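PDB 3DCD: galactose mutarotase related enzyme from Lactobacillus acidophilus, which probably binds carbohydrate and acts as an isomerase of the aldose 1-epimerase family, though its own function has not been established. Local coordinates for residues T4-M9 against H86-I91; I10-S15 against Q22-A27; Y68-H73 against R102-F107. One frame throughout, in Å; residues are numbered along the deposited sequence. Where two conformers were deposited one is given.

Overall arrangement
Contacts 1 and 2 lie on the same side of the chain's centre, with their own centres about 9 Å apart. They share the small antiparallel sheet of strands 2-6, 10-15 and 20-26. Along the chain, contact 2 is nested inside the loop that contact 1 closes. Contact 1 ties the small sheet to the hairpin at the end of the large nine-stranded antiparallel sheet. Contact 3 follows contact 2 in series but alternates with contact 1. Its centre is about 33 Å from that of contact 1 and about 31 Å from that of contact 2. It is a separate junction, of strand 66-69 with the region of helix 99-104.

Contact 1: residues T4-M9 against H86-I91; sequences TIENNM and HTKESI
Ile-5 packs into the tight end of a beta hairpin, a type I beta turn from Thr-87 to Ser-90 between strands 82-87 and 90-96. The contact sets an outer strand of the small three-stranded sheet beside the outer hairpin of the large antiparallel sheet. From the backbone, Ile-5 points toward the turn. Its CB lies 3.4 Å from Lys-88 O. The CG2 branch comes 3.6 Å from Ser-90 N. CG2 also meets Ile-91 CG2 at 3.8 Å. CG1 stands between the backbone N and the carbonyl carbon (chi1 61°), and CG2 lies beside the backbone N, facing the turn. At the tip, CD1 comes to 4.0 Å from Glu-89 O. The backbone adds a bond from Glu-6 N to Lys-88 O of 3.0 Å.

His-86 NE2 donates to Thr-4 O at 2.8 Å. The oxygen lies in the ring plane, but NE2 sits well above the plane of the carbonyl, 43° out of it. Ile-91 CD1 lies over one face of the ring, toward its rim. A leucine at His-86 removes the ring N-H and would probably leave Thr-4 O without this donor. Water 1 also donates to Thr-4 O. The extended Lys-88 chain runs past Glu-6 O, with CG 3.6 Å from it. Its NZ donates to water 2, 3.2 Å away, which donates in turn to Asn-8 OD1.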
loop_
_atom_site.group_PDB
_atom_site.type_symbol
_atom_site.label_atom_id
_atom_site.label_comp_id
_atom_site.label_asym_id
_atom_site.label_seq_id
_atom_site.Cartn_x
_atom_site.Cartn_y
_atom_site.Cartn_z
ATOM N N THR A 4 -14.682 10.067 9.487
ATOM C CA THR A 4 -15.512 9.015 8.912
ATOM C C THR A 4 -16.086 9.418 7.561
ATOM O O THR A 4 -16.529 10.556 7.393
ATOM C CB THR A 4 -16.682 8.708 9.865
ATOM O OG1 THR A 4 -16.155 8.137 11.060
ATOM C CG2 THR A 4 -17.691 7.726 9.230
ATOM N N ILE A 5 -16.025 8.486 6.606
ATOM C CA ILE A 5 -16.806 8.536 5.372
ATOM C C ILE A 5 -17.609 7.231 5.321
ATOM O O ILE A 5 -17.129 6.186 5.760
ATOM C CB ILE A 5 -15.945 8.772 4.072
ATOM C CG1 ILE A 5 -14.924 7.646 3.827
ATOM C CG2 ILE A 5 -15.243 10.150 4.135
ATOM C CD1 ILE A 5 -14.244 7.666 2.443
ATOM N N GLU A 6 -18.836 7.296 4.815
ATOM C CA GLU A 6 -19.735 6.149 4.924
ATOM C C GLU A 6 -20.913 6.214 3.976
ATOM O O GLU A 6 -21.310 7.287 3.521
ATOM C CB GLU A 6 -20.239 5.980 6.370
ATOM C CG GLU A 6 -21.167 7.069 6.868
ATOM C CD GLU A 6 -21.706 6.778 8.262
ATOM O OE1 GLU A 6 -21.680 7.680 9.124
ATOM O OE2 GLU A 6 -22.175 5.647 8.500
ATOM N N ASN A 7 -21.454 5.043 3.667
ATOM C CA ASN A 7 -22.711 4.943 2.950
ATOM C C ASN A 7 -23.490 3.759 3.496
ATOM O O ASN A 7 -23.170 3.262 4.577
ATOM C CB ASN A 7 -22.488 4.844 1.432
ATOM C CG ASN A 7 -21.521 3.725 1.031
ATOM O OD1 ASN A 7 -20.831 3.839 0.025
ATOM N ND2 ASN A 7 -21.454 2.667 1.821
ATOM N N ASN A 8 -24.493 3.307 2.745
ATOM C CA ASN A 8 -25.310 2.172 3.135
ATOM C C ASN A 8 -24.613 0.805 3.079
ATOM O O ASN A 8 -25.190 -0.194 3.528
ATOM C CB ASN A 8 -26.587 2.119 2.285
ATOM C CG ASN A 8 -27.541 3.277 2.564
ATOM O OD1 ASN A 8 -27.494 3.918 3.623
ATOM N ND2 ASN A 8 -28.431 3.539 1.607
HETATM N N MSE A 9 -23.396 0.763 2.525
HETATM C CA MSE A 9 -22.653 -0.483 2.351
HETATM C C MSE A 9 -21.492 -0.620 3.350
HETATM O O MSE A 9 -21.316 -1.677 3.970
HETATM C CB MSE A 9 -22.097 -0.598 0.924
HETATM C CG MSE A 9 -23.130 -0.506 -0.200
HETATM SE SE MSE A 9 -24.369 -2.008 -0.169
HETATM C CE MSE A 9 -23.071 -3.477 -0.482
ATOM N N HIS A 86 -13.915 17.386 3.047
ATOM C CA HIS A 86 -14.537 16.230 3.699
ATOM C C HIS A 86 -16.051 16.296 3.534
ATOM O O HIS A 86 -16.686 17.192 4.068
ATOM C CB HIS A 86 -14.162 16.190 5.188
ATOM C CG HIS A 86 -14.702 15.006 5.933
ATOM N ND1 HIS A 86 -14.907 15.022 7.296
ATOM C CD2 HIS A 86 -15.079 13.774 5.510
ATOM C CE1 HIS A 86 -15.384 13.851 7.684
ATOM N NE2 HIS A 86 -15.489 13.073 6.620
ATOM N N THR A 87 -16.598 15.369 2.751
ATOM C CA THR A 87 -18.046 15.226 2.576
ATOM C C THR A 87 -18.439 13.803 3.021
ATOM O O THR A 87 -17.575 13.036 3.463
ATOM C CB THR A 87 -18.482 15.494 1.117
ATOM O OG1 THR A 87 -17.782 14.606 0.242
ATOM C CG2 THR A 87 -18.183 16.943 0.711
ATOM N N LYS A 88 -19.723 13.447 2.915
ATOM C CA LYS A 88 -20.164 12.182 3.492
ATOM C C LYS A 88 -19.394 10.994 2.941
ATOM O O LYS A 88 -19.059 10.099 3.694
ATOM C CB LYS A 88 -21.675 11.953 3.360
ATOM C CG LYS A 88 -22.143 10.753 4.190
ATOM C CD LYS A 88 -23.663 10.568 4.226
ATOM C CE LYS A 88 -24.018 9.329 5.065
ATOM N NZ LYS A 88 -25.454 9.285 5.535
ATOM N N GLU A 89 -19.114 10.992 1.643
ATOM C CA GLU A 89 -18.485 9.819 0.998
ATOM C C GLU A 89 -17.088 10.092 0.453
ATOM O O GLU A 89 -16.577 9.305 -0.344
ATOM C CB GLU A 89 -19.362 9.280 -0.141
ATOM C CG GLU A 89 -20.729 8.756 0.255
ATOM C CD GLU A 89 -21.623 8.528 -0.966
ATOM O OE1 GLU A 89 -21.121 8.624 -2.104
ATOM O OE2 GLU A 89 -22.831 8.282 -0.804
ATOM N N SER A 90 -16.471 11.203 0.867
ATOM C CA SER A 90 -15.147 11.556 0.365
ATOM C C SER A 90 -14.346 12.388 1.348
ATOM O O SER A 90 -14.897 13.228 2.064
ATOM C CB SER A 90 -15.263 12.315 -0.965
ATOM O OG SER A 90 -13.980 12.454 -1.568
ATOM N N ILE A 91 -13.035 12.175 1.362
ATOM C CA ILE A 91 -12.144 13.007 2.193
ATOM C C ILE A 91 -10.784 13.085 1.518
ATOM O O ILE A 91 -10.314 12.120 0.928
ATOM C CB ILE A 91 -12.061 12.484 3.664
ATOM C CG1 ILE A 91 -11.239 13.411 4.557
ATOM C CG2 ILE A 91 -11.537 11.030 3.713
ATOM C CD1 ILE A 91 -11.538 13.236 6.027
HETATM O O HOH W 1 -19.468 10.666 6.998
HETATM O O HOH W 2 -25.523 6.132 4.938
#

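Contact 2: residues I10-S15 against Q22-A27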
loop_
_atom_site.group_PDB
_atom_site.type_symbol
_atom_site.label_atom_id
_atom_site.label_comp_id
_atom_site.label_asym_id
_atom_site.label_seq_id
_atom_site.Cartn_x
_atom_site.Cartn_y
_atom_site.Cartn_z
ATOM N N ILE A 10 -20.680 0.435 3.467
ATOM C CA ILE A 10 -19.435 0.367 4.241
ATOM C C ILE A 10 -19.191 1.679 5.004
ATOM O O ILE A 10 -19.652 2.748 4.590
ATOM C CB ILE A 10 -18.179 -0.058 3.379
ATOM C CG1 ILE A 10 -17.902 0.899 2.222
ATOM C CG2 ILE A 10 -18.293 -1.521 2.825
ATOM C CD1 ILE A 10 -16.556 0.573 1.480
ATOM N N LYS A 11 -18.517 1.580 6.140
ATOM C CA LYS A 11 -18.179 2.752 6.950
ATOM C C LYS A 11 -16.679 2.707 7.189
ATOM O O LYS A 11 -16.139 1.687 7.642
ATOM C CB LYS A 11 -18.941 2.752 8.281
ATOM C CG LYS A 11 -18.660 3.950 9.190
ATOM C CD LYS A 11 -19.445 3.843 10.488
ATOM C CE LYS A 11 -19.413 5.143 11.287
ATOM N NZ LYS A 11 -20.360 5.115 12.476
ATOM N N VAL A 12 -16.025 3.826 6.897
ATOM C CA VAL A 12 -14.569 3.885 6.861
ATOM C C VAL A 12 -14.122 4.984 7.806
ATOM O O VAL A 12 -14.650 6.101 7.760
ATOM C CB VAL A 12 -14.040 4.185 5.430
ATOM C CG1 VAL A 12 -12.497 4.191 5.414
ATOM C CG2 VAL A 12 -14.576 3.159 4.415
ATOM N N VAL A 13 -13.149 4.662 8.652
ATOM C CA VAL A 13 -12.560 5.640 9.553
ATOM C C VAL A 13 -11.097 5.840 9.171
ATOM O O VAL A 13 -10.359 4.865 9.007
ATOM C CB VAL A 13 -12.631 5.177 11.023
ATOM C CG1 VAL A 13 -11.961 6.224 11.928
ATOM C CG2 VAL A 13 -14.069 4.948 11.461
ATOM N N ILE A 14 -10.680 7.099 9.057
ATOM C CA ILE A 14 -9.326 7.422 8.616
ATOM C C ILE A 14 -8.707 8.516 9.505
ATOM O O ILE A 14 -9.384 9.473 9.872
ATOM C CB ILE A 14 -9.328 7.917 7.161
ATOM C CG1 ILE A 14 -10.146 6.963 6.274
ATOM C CG2 ILE A 14 -7.900 8.051 6.643
ATOM C CD1 ILE A 14 -10.928 7.657 5.214
ATOM N N SER A 15 -7.422 8.368 9.820
ATOM C CA SER A 15 -6.714 9.319 10.688
ATOM C C SER A 15 -5.954 10.337 9.865
ATOM O O SER A 15 -5.386 10.006 8.818
ATOM C CB SER A 15 -5.722 8.581 11.604
ATOM O OG SER A 15 -4.956 9.502 12.390
ATOM N N GLN A 22 -8.082 3.523 9.477
ATOM C CA GLN A 22 -8.086 2.852 10.787
ATOM C C GLN A 22 -9.025 1.660 10.807
ATOM O O GLN A 22 -8.797 0.693 11.539
ATOM C CB GLN A 22 -8.536 3.824 11.900
ATOM C CG GLN A 22 -7.735 5.098 11.994
ATOM C CD GLN A 22 -6.284 4.803 12.243
ATOM O OE1 GLN A 22 -5.914 4.408 13.339
ATOM N NE2 GLN A 22 -5.461 4.958 11.226
ATOM N N SER A 23 -10.104 1.756 10.030
ATOM C CA SER A 23 -11.205 0.799 10.121
ATOM C C SER A 23 -12.050 0.819 8.861
ATOM O O SER A 23 -12.328 1.885 8.332
ATOM C CB SER A 23 -12.082 1.158 11.335
ATOM O OG SER A 23 -13.285 0.404 11.369
ATOM N N VAL A 24 -12.466 -0.356 8.395
ATOM C CA VAL A 24 -13.483 -0.471 7.331
ATOM C C VAL A 24 -14.456 -1.530 7.811
ATOM O O VAL A 24 -14.052 -2.654 8.060
ATOM C CB VAL A 24 -12.890 -0.931 5.984
ATOM C CG1 VAL A 24 -14.004 -1.241 4.956
ATOM C CG2 VAL A 24 -11.888 0.103 5.417
ATOM N N LYS A 25 -15.726 -1.175 7.949
ATOM C CA LYS A 25 -16.716 -2.117 8.412
ATOM C C LYS A 25 -17.890 -2.230 7.452
ATOM O O LYS A 25 -18.348 -1.227 6.889
ATOM C CB LYS A 25 -17.232 -1.698 9.783
ATOM C CG LYS A 25 -16.307 -2.032 10.938
ATOM C CD LYS A 25 -16.996 -1.625 12.230
ATOM C CE LYS A 25 -16.022 -0.888 13.130
ATOM N NZ LYS A 25 -16.596 -0.729 14.511
ATOM N N SER A 26 -18.384 -3.449 7.263
ATOM C CA SER A 26 -19.658 -3.618 6.575
ATOM C C SER A 26 -20.787 -2.963 7.357
ATOM O O SER A 26 -20.954 -3.216 8.544
ATOM C CB SER A 26 -19.967 -5.093 6.345
ATOM O OG SER A 26 -21.324 -5.250 5.970
ATOM N N ALA A 27 -21.563 -2.125 6.674
ATOM C CA ALA A 27 -22.742 -1.512 7.263
ATOM C C ALA A 27 -23.803 -2.571 7.586
ATOM O O ALA A 27 -24.673 -2.368 8.435
ATOM C CB ALA A 27 -23.304 -0.476 6.305
HETATM O O HOH W 3 -15.609 1.629 10.280
#
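Val-13 O is gripped by two backbone N-H groups, from Gln-22 N at 2.7 Å and from Ser-23 N at 3.3 Å. Gln-22 and Ser-23 together face Val-13, which makes this a classic beta bulge in the antiparallel hairpin of strands 10-15 and 20-26. Beyond the bulge the pairing is regular. Val-13 N donates to Ser-23 O, and Lys-11 and Lys-25 exchange two bonds of 2.9 Å between Lys-11 N and Lys-25 O and between Lys-25 N and Lys-11 O.

Gln-22 bends at chi2 (-59°), and this bend brings its amide against Ser-15. NE2 lies 3.7 Å from Ser-15 CB and bonds to Glu-20 O. Val-12 and Val-24 stand side by side, pointing the same way, with Val-12 CG1 4.1 Å from Val-24 CG2. They share their face of the sheet with Ile-10, which like Val-12 packs on Leu-117 of strand 109-118. Val-13 and Ser-23 occupy the opposite face and meet through their CB atoms. Ser-23 OG is also bonded to Glu-32. Water 3 links the strands: it donates to Lys-11 O at 2.7 Å and to Ser-23 OG at 2.8 Å.

Contact 3: residues Y68-H73 against R102-F107; sequences YHLGQH and RKVYPF
Tyr-68, near the end of strand 66-69, lies beside Val-104 of the short, weakly bonded helix 99-104, with 5.3 Å between Tyr-68 CA and Val-104 CA. No direct hydrogen bond joins the two segments. Water 4 bridges them instead, accepting from His-69 N at 2.9 Å and donating to Lys-103 O.

Tyr-68 makes the largest single share of the contact. Pro-106 lies over one face of its ring in a CH-pi contact, with Pro-106 CD 4.2 Å from the centroid of the Tyr-68 ring and 14° off its normal. The proline is displaced toward the hydroxyl end of the tyrosine: Pro-106 CG is 3.5 Å from Tyr-68 CZ, and Pro-106 CB is 3.4 Å from Tyr-68 OH. Lys-103 O meets the ring at its edge, in plane, 3.5 Å from Tyr-68 CD2. With CG opposite the carbonyl carbon (chi1 -64°), the tyrosine reaches past Lys-103 and Val-104 to the proline. Pro-106 is the centre of an inverse gamma turn, closed by Phe-107 N bonding to Tyr-105 O.

Val-104 spreads its two methyls over the chain that follows Tyr-68. CG1 rests 3.3 Å from His-69 O. CG2 meets Leu-70 CD1 at 3.8 Å, the two side chains crossing at about a right angle.

Strand 60-63 pairs with strand 66-69 and adds further contacts. Tyr-61 meets the Tyr-68 ring, touches Pro-106 and bonds through its hydroxyl to Val-104 O. Beyond it, Tyr-105 and Phe-107 pack on strand 136-147, which ties this region to the neighbouring sheet.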
loop_
_atom_site.group_PDB
_atom_site.type_symbol
_atom_site.label_atom_id
_atom_site.label_comp_id
_atom_site.label_asym_id
_atom_site.label_seq_id
_atom_site.Cartn_x
_atom_site.Cartn_y
_atom_site.Cartn_z
ATOM N N TYR A 68 21.518 12.353 2.151
ATOM C CA TYR A 68 20.300 12.441 2.937
ATOM C C TYR A 68 19.977 11.100 3.586
ATOM O O TYR A 68 20.380 10.049 3.081
ATOM C CB TYR A 68 19.142 12.823 2.018
ATOM C CG TYR A 68 19.309 14.187 1.412
ATOM C CD1 TYR A 68 19.977 14.358 0.200
ATOM C CD2 TYR A 68 18.820 15.311 2.059
ATOM C CE1 TYR A 68 20.144 15.609 -0.350
ATOM C CE2 TYR A 68 18.978 16.574 1.503
ATOM C CZ TYR A 68 19.634 16.715 0.303
ATOM O OH TYR A 68 19.789 17.971 -0.241
ATOM N N HIS A 69 19.212 11.147 4.675
ATOM C CA HIS A 69 18.861 9.963 5.440
ATOM C C HIS A 69 17.353 9.835 5.537
ATOM O O HIS A 69 16.656 10.746 5.997
ATOM C CB HIS A 69 19.529 10.031 6.812
ATOM C CG HIS A 69 21.007 10.265 6.724
ATOM N ND1 HIS A 69 21.910 9.240 6.545
ATOM C CD2 HIS A 69 21.729 11.409 6.708
ATOM C CE1 HIS A 69 23.128 9.739 6.463
ATOM N NE2 HIS A 69 23.047 11.054 6.562
ATOM N N LEU A 70 16.847 8.708 5.058
ATOM C CA LEU A 70 15.422 8.499 4.956
ATOM C C LEU A 70 15.118 7.037 5.205
ATOM O O LEU A 70 15.703 6.168 4.574
ATOM C CB LEU A 70 14.923 8.914 3.560
ATOM C CG LEU A 70 13.407 8.973 3.344
ATOM C CD1 LEU A 70 12.755 9.963 4.330
ATOM C CD2 LEU A 70 13.081 9.315 1.918
ATOM N N GLY A 71 14.188 6.780 6.114
ATOM C CA GLY A 71 13.852 5.421 6.507
ATOM C C GLY A 71 12.898 4.738 5.545
ATOM O O GLY A 71 12.318 5.368 4.634
ATOM N N GLN A 72 12.731 3.437 5.758
ATOM C CA GLN A 72 11.877 2.605 4.927
ATOM C C GLN A 72 10.490 3.226 4.734
ATOM O O GLN A 72 9.877 3.694 5.702
ATOM C CB GLN A 72 11.758 1.223 5.567
ATOM C CG GLN A 72 10.857 0.261 4.837
ATOM C CD GLN A 72 10.921 -1.141 5.411
ATOM O OE1 GLN A 72 11.479 -1.369 6.477
ATOM N NE2 GLN A 72 10.361 -2.092 4.689
ATOM N N HIS A 73 10.014 3.242 3.480
ATOM C CA HIS A 73 8.683 3.779 3.119
ATOM C C HIS A 73 8.492 5.298 3.329
ATOM O O HIS A 73 7.374 5.796 3.263
ATOM C CB HIS A 73 7.558 3.018 3.837
ATOM C CG HIS A 73 7.514 1.551 3.530
ATOM N ND1 HIS A 73 7.245 0.594 4.492
ATOM C CD2 HIS A 73 7.668 0.879 2.365
ATOM C CE1 HIS A 73 7.253 -0.605 3.930
ATOM N NE2 HIS A 73 7.507 -0.458 2.642
ATOM N N ARG A 102 12.091 18.712 4.442
ATOM C CA ARG A 102 13.128 19.241 3.557
ATOM C C ARG A 102 14.541 18.814 3.974
ATOM O O ARG A 102 15.444 18.741 3.132
ATOM C CB ARG A 102 13.002 20.759 3.395
ATOM C CG ARG A 102 11.836 21.154 2.464
ATOM C CD ARG A 102 11.867 22.635 2.069
ATOM N NE ARG A 102 11.872 23.529 3.224
ATOM C CZ ARG A 102 10.780 23.969 3.846
ATOM N NH1 ARG A 102 9.577 23.611 3.427
ATOM N NH2 ARG A 102 10.887 24.772 4.893
ATOM N N LYS A 103 14.707 18.481 5.257
ATOM C CA LYS A 103 15.983 17.993 5.799
ATOM C C LYS A 103 16.384 16.611 5.271
ATOM O O LYS A 103 17.580 16.296 5.167
ATOM C CB LYS A 103 15.903 17.919 7.325
ATOM C CG LYS A 103 15.946 19.267 8.046
ATOM C CD LYS A 103 15.816 19.013 9.539
ATOM C CE LYS A 103 15.937 20.274 10.352
ATOM N NZ LYS A 103 15.608 19.964 11.767
ATOM N N VAL A 104 15.385 15.791 4.961
ATOM C CA VAL A 104 15.598 14.407 4.535
ATOM C C VAL A 104 15.199 14.207 3.074
ATOM O O VAL A 104 15.386 13.127 2.513
ATOM C CB VAL A 104 14.812 13.386 5.442
ATOM C CG1 VAL A 104 15.223 13.526 6.900
ATOM C CG2 VAL A 104 13.300 13.568 5.306
ATOM N N TYR A 105 14.643 15.256 2.466
ATOM C CA TYR A 105 14.056 15.148 1.133
ATOM C C TYR A 105 13.954 16.564 0.528
ATOM O O TYR A 105 13.036 17.329 0.860
ATOM C CB TYR A 105 12.691 14.448 1.229
ATOM C CG TYR A 105 12.073 14.130 -0.121
ATOM C CD1 TYR A 105 12.638 13.166 -0.959
ATOM C CD2 TYR A 105 10.928 14.806 -0.558
ATOM C CE1 TYR A 105 12.083 12.885 -2.214
ATOM C CE2 TYR A 105 10.371 14.537 -1.811
ATOM C CZ TYR A 105 10.952 13.575 -2.629
ATOM O OH TYR A 105 10.410 13.299 -3.879
ATOM N N PRO A 106 14.908 16.924 -0.357
ATOM C CA PRO A 106 15.138 18.336 -0.719
ATOM C C PRO A 106 14.196 18.791 -1.832
ATOM O O PRO A 106 14.643 19.305 -2.866
ATOM C CB PRO A 106 16.593 18.335 -1.208
ATOM C CG PRO A 106 16.788 16.970 -1.778
ATOM C CD PRO A 106 15.824 16.021 -1.082
ATOM N N PHE A 107 12.904 18.557 -1.623
ATOM C CA PHE A 107 11.883 18.914 -2.594
ATOM C C PHE A 107 10.695 19.576 -1.935
ATOM O O PHE A 107 10.347 19.275 -0.779
ATOM C CB PHE A 107 11.425 17.681 -3.376
ATOM C CG PHE A 107 12.514 17.057 -4.191
ATOM C CD1 PHE A 107 12.903 17.624 -5.403
ATOM C CD2 PHE A 107 13.179 15.923 -3.730
ATOM C CE1 PHE A 107 13.921 17.052 -6.155
ATOM C CE2 PHE A 107 14.200 15.348 -4.479
ATOM C CZ PHE A 107 14.560 15.904 -5.700
HETATM O O HOH W 4 19.024 13.815 5.874
#